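Local structure of thioredoxin peroxidase 2 (2C0D) at residues Ile77-His82 against Gln173-Thr178; Ala106-Pro111 against Gly118-Thr123. The protein probably reduces hydrogen peroxide and organic hydroperoxides to water and alcohols, as a thioredoxin-dependent 2-Cys peroxiredoxin of the malaria parasite's mitochondrion. All coordinates share one frame; numbering follows the deposited sequence.

Contact 1: residues Ile77-His82 against Gln173-Thr178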
# COMPACT_ATOMS: atom_id res chain seq x y z
N ILE B 77 -14.86 3.80 12.62
CA ILE B 77 -15.44 3.11 13.78
C ILE B 77 -14.63 1.87 14.13
O ILE B 77 -14.36 1.61 15.30
CB ILE B 77 -16.93 2.79 13.49
CG1 ILE B 77 -17.72 4.12 13.50
CG2 ILE B 77 -17.47 1.91 14.60
CD1 ILE B 77 -19.10 4.01 12.81
N GLU B 78 -14.21 1.14 13.10
CA GLU B 78 -13.42 -0.10 13.28
C GLU B 78 -12.01 0.18 13.82
O GLU B 78 -11.53 -0.51 14.73
CB GLU B 78 -13.36 -0.91 11.99
CG GLU B 78 -14.71 -1.57 11.59
N PHE B 79 -11.34 1.21 13.28
CA PHE B 79 -10.05 1.62 13.84
C PHE B 79 -10.19 2.00 15.29
O PHE B 79 -9.37 1.61 16.12
CB PHE B 79 -9.40 2.77 13.04
CG PHE B 79 -8.64 2.31 11.83
CD1 PHE B 79 -9.30 1.74 10.75
CD2 PHE B 79 -7.25 2.43 11.77
CE1 PHE B 79 -8.59 1.29 9.61
CE2 PHE B 79 -6.53 2.01 10.62
CZ PHE B 79 -7.20 1.45 9.54
N ASN B 80 -11.24 2.75 15.62
CA ASN B 80 -11.46 3.16 17.00
C ASN B 80 -11.70 1.97 17.95
O ASN B 80 -11.20 1.96 19.07
CB ASN B 80 -12.62 4.14 17.12
CG ASN B 80 -12.69 4.77 18.52
OD1 ASN B 80 -11.73 5.34 18.99
ND2 ASN B 80 -13.82 4.60 19.19
N LYS B 81 -12.45 0.99 17.47
CA LYS B 81 -12.68 -0.26 18.24
C LYS B 81 -11.36 -0.89 18.67
O LYS B 81 -11.25 -1.41 19.81
CB LYS B 81 -13.48 -1.27 17.40
CG LYS B 81 -14.97 -0.99 17.36
CD LYS B 81 -15.73 -2.14 16.67
N HIS B 82 -10.36 -0.82 17.77
CA HIS B 82 -9.03 -1.40 18.02
C HIS B 82 -7.97 -0.40 18.47
O HIS B 82 -6.74 -0.66 18.37
CB HIS B 82 -8.57 -2.13 16.74
CG HIS B 82 -9.35 -3.37 16.45
ND1 HIS B 82 -10.56 -3.35 15.80
CD2 HIS B 82 -9.09 -4.67 16.74
CE1 HIS B 82 -11.02 -4.58 15.69
NE2 HIS B 82 -10.15 -5.40 16.25
N GLN B 173 -7.18 -5.02 10.97
CA GLN B 173 -6.33 -6.17 11.33
C GLN B 173 -5.13 -6.26 10.41
O GLN B 173 -4.02 -6.55 10.88
CB GLN B 173 -7.13 -7.49 11.34
CG GLN B 173 -8.12 -7.57 12.49
N GLU B 174 -5.34 -5.99 9.11
CA GLU B 174 -4.21 -5.94 8.14
C GLU B 174 -3.20 -4.85 8.50
O GLU B 174 -2.00 -5.07 8.41
CB GLU B 174 -4.68 -5.73 6.70
CG GLU B 174 -5.44 -6.91 6.12
N VAL B 175 -3.70 -3.67 8.89
CA VAL B 175 -2.83 -2.56 9.27
C VAL B 175 -1.98 -2.89 10.48
O VAL B 175 -0.78 -2.62 10.52
CB VAL B 175 -3.68 -1.27 9.49
CG1 VAL B 175 -2.84 -0.12 10.05
CG2 VAL B 175 -4.28 -0.89 8.16
N LEU B 176 -2.62 -3.54 11.46
CA LEU B 176 -1.91 -3.90 12.68
C LEU B 176 -0.83 -4.95 12.38
O LEU B 176 0.25 -4.88 12.95
CB LEU B 176 -2.89 -4.37 13.76
CG LEU B 176 -3.72 -3.20 14.34
CD1 LEU B 176 -4.94 -3.77 15.14
CD2 LEU B 176 -2.88 -2.33 15.21
N ARG B 177 -1.10 -5.90 11.48
CA ARG B 177 -0.05 -6.87 11.07
C ARG B 177 1.14 -6.23 10.36
O ARG B 177 2.32 -6.60 10.58
CB ARG B 177 -0.66 -7.95 10.18
CG ARG B 177 -1.57 -8.89 10.97
N THR B 178 0.82 -5.26 9.50
CA THR B 178 1.84 -4.43 8.84
C THR B 178 2.72 -3.71 9.87
O THR B 178 3.97 -3.71 9.78
CB THR B 178 1.16 -3.44 7.88
OG1 THR B 178 0.51 -4.17 6.83
CG2 THR B 178 2.19 -2.50 7.27

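Contact 2: residues Ala106-Pro111 against Gly118-Thr123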
# COMPACT_ATOMS: atom_id res chain seq x y z
N ALA B 106 -18.53 17.80 14.18
CA ALA B 106 -19.88 17.42 13.75
C ALA B 106 -19.98 15.92 13.43
O ALA B 106 -20.97 15.26 13.77
CB ALA B 106 -20.27 18.24 12.54
N TRP B 107 -18.93 15.36 12.82
CA TRP B 107 -18.92 13.93 12.47
C TRP B 107 -18.87 13.06 13.75
O TRP B 107 -19.54 12.00 13.85
CB TRP B 107 -17.72 13.63 11.58
CG TRP B 107 -17.89 12.41 10.70
CD1 TRP B 107 -19.06 11.84 10.26
CD2 TRP B 107 -16.83 11.69 10.09
NE1 TRP B 107 -18.77 10.78 9.40
CE2 TRP B 107 -17.41 10.67 9.29
CE3 TRP B 107 -15.44 11.80 10.15
CZ2 TRP B 107 -16.63 9.75 8.56
CZ3 TRP B 107 -14.65 10.84 9.42
CH2 TRP B 107 -15.27 9.86 8.64
N LYS B 108 -18.09 13.51 14.74
CA LYS B 108 -17.98 12.81 16.03
C LYS B 108 -19.29 12.87 16.80
O LYS B 108 -19.69 11.89 17.45
CB LYS B 108 -16.88 13.38 16.88
CG LYS B 108 -15.48 13.07 16.30
CD LYS B 108 -14.34 13.66 17.14
CE LYS B 108 -14.11 12.84 18.39
NZ LYS B 108 -13.05 13.48 19.27
N ASN B 109 -19.95 14.01 16.73
CA ASN B 109 -21.21 14.20 17.45
C ASN B 109 -22.43 13.51 16.82
O ASN B 109 -23.44 13.25 17.52
CB ASN B 109 -21.45 15.69 17.67
CG ASN B 109 -22.61 15.96 18.63
OD1 ASN B 109 -22.63 15.47 19.76
ND2 ASN B 109 -23.61 16.65 18.13
N MET B 110 -22.34 13.16 15.55
CA MET B 110 -23.46 12.60 14.77
C MET B 110 -23.72 11.17 15.21
O MET B 110 -22.78 10.41 15.39
CB MET B 110 -23.05 12.62 13.29
CG MET B 110 -24.12 12.29 12.28
SD MET B 110 -23.36 12.39 10.63
CE MET B 110 -22.92 14.12 10.56
N PRO B 111 -25.01 10.78 15.38
CA PRO B 111 -25.32 9.38 15.73
C PRO B 111 -24.75 8.44 14.67
O PRO B 111 -24.84 8.74 13.50
CB PRO B 111 -26.86 9.32 15.68
CG PRO B 111 -27.29 10.73 15.92
CD PRO B 111 -26.23 11.60 15.25
N GLY B 118 -19.03 8.77 16.14
CA GLY B 118 -18.91 8.79 17.60
C GLY B 118 -17.64 9.48 18.11
O GLY B 118 -16.80 9.92 17.32
N ASN B 119 -17.49 9.56 19.44
CA ASN B 119 -16.36 10.27 20.02
C ASN B 119 -15.13 9.37 20.08
O ASN B 119 -14.75 8.82 21.12
CB ASN B 119 -16.71 10.93 21.38
CG ASN B 119 -17.66 12.14 21.20
OD1 ASN B 119 -18.82 12.13 21.62
ND2 ASN B 119 -17.18 13.14 20.54
N VAL B 120 -14.51 9.23 18.90
CA VAL B 120 -13.37 8.35 18.75
C VAL B 120 -12.20 8.82 19.61
O VAL B 120 -12.07 10.01 19.93
CB VAL B 120 -12.95 8.23 17.26
CG1 VAL B 120 -14.09 7.55 16.45
CG2 VAL B 120 -12.54 9.61 16.69
N GLU B 121 -11.37 7.85 20.01
CA GLU B 121 -10.30 8.04 20.98
C GLU B 121 -8.96 8.32 20.33
O GLU B 121 -7.91 7.87 20.83
CB GLU B 121 -10.15 6.78 21.87
N PHE B 122 -8.96 9.06 19.22
CA PHE B 122 -7.71 9.45 18.59
C PHE B 122 -7.90 10.79 17.86
O PHE B 122 -9.04 11.20 17.61
CB PHE B 122 -7.18 8.36 17.63
CG PHE B 122 -8.08 8.06 16.42
CD1 PHE B 122 -7.84 8.68 15.20
CD2 PHE B 122 -9.11 7.12 16.49
CE1 PHE B 122 -8.60 8.42 14.06
CE2 PHE B 122 -9.89 6.80 15.36
CZ PHE B 122 -9.64 7.45 14.13
N THR B 123 -6.80 11.42 17.50
CA THR B 123 -6.84 12.77 16.93
C THR B 123 -7.20 12.81 15.44
O THR B 123 -6.67 12.02 14.64
CB THR B 123 -5.47 13.42 17.15
OG1 THR B 123 -5.25 13.53 18.57
CG2 THR B 123 -5.38 14.85 16.49
O HOH W 1 -10.72 13.24 17.64
O HOH W 2 -13.54 11.88 21.33

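Contact 1: residues Ile77-His82 against Gln173-Thr178
Phe79 reaches Val175 with the far end of its ring. The ring carbon CZ of Phe79 lies 4.0 Å from CG2 of Val175, and the methyl comes in obliquely to the ring. The two side chains cross at about a right angle. CG of Phe79 is anti to its carbonyl carbon (chi1 -83°), and this carries the ring across to helix 172-188. The methyl that meets it is the Val175 branch beside the backbone N. A second, looser touch lies alongside: CB of His82 is 4.3 Å from the CD1 methyl of Leu176. The contact across the helices is thus apolar and small, burying about 160 Å².

The imidazole of His82 is occupied within its own segment. Its ND1 donates to the backbone O of Glu78 at 3.2 Å, nearly straight at 166°, with the acceptor in the plane of the ring. The same oxygen takes the backbone N of His82 at 3.3 Å from the opposite face of its carbonyl plane. The ND1 bond helps hold the ring's rotation where helix 73-81 ends, and Glu78 O is gripped twice. Thr178 does the equivalent on the other helix: its OG1 bonds back to the backbone O of Glu174 at 3.1 Å.

Val172, one residue before the second segment, extends the patch by touching both Phe79 and His82. Arg170 also packs on Phe79, whose side chain is about 9 Å from that of Cys72, the predicted peroxidatic cysteine. Phe86 of helix 83-88 covers Val175 and Leu176, so three helices meet here: 73-81, 83-88 and the start of 172-188.

Contact 2: residues Ala106-Pro111 against Gly118-Thr123
Lys108 and Gly118 bring their backbones within 4.4 Å, CA to CA, where helix 101-109 ends and the returning chain passes close by. The O of Lys108 sits 3.2 Å from CA of Gly118. In return, CA of Lys108 makes a C-H...O contact of 3.4 Å to the O of Gly118. Gly118 has a positive phi of 73°, a value that favours glycine.

The aliphatic part of Lys108 lies along the 118-120 backbone. Its CB is 3.7 Å from ND2 of Asn119, whose side chain crosses it at about a right angle. Further out, CE of Lys108 packs on the CG2 methyl of Val120 at 4.0 Å. Asn119 is the centre of an inverse gamma turn, closed by Val120 N bonding to the O of Gly118 at 2.9 Å. This turn belongs to the return half of the beta-alpha-beta crossover of the thioredoxin-like fold that joins parallel neighbours 91-97 and 123-126 through helix 101-109.

The lysine chain bends at chi3 (76°), which helps place the ammonium near two waters. NZ of Lys108 donates to water 2 at 2.7 Å, and that water donates a hydrogen bond to the O of Val120. NZ also donates to water 1, which lies 2.6 Å from the O of Phe122. The ammonium of this buried residue is thus linked to one backbone carbonyl, and probably a second, through water. Val120 also lays CG2 over one face of the Phe122 ring, offset toward its rim. Next along the helix, Trp107 packs on Tyr64 and Ile76, close to the predicted active-site Cys72.

How the contacts relate
Helix 73-81 joins the two sites, whose centres are about 17 Å apart. Asn80, which takes no part in the apolar patch of contact 1, turns to contact 2: its OD1 lies 2.7 Å from the backbone N of Glu121, a probable hydrogen bond. Contact 1 is buried and is carried by hydrocarbon groups between helices far apart in sequence. Contact 2 is partly buried and local, seven residues apart, and depends on backbone approach, a lysine chain and bridging water. Its whole connection falls in the long chain span between 77-82 and 173-178. The side chain of Trp107 is about 6 Å from that of Cys72, the predicted active site, and that of Phe79 about 9 Å.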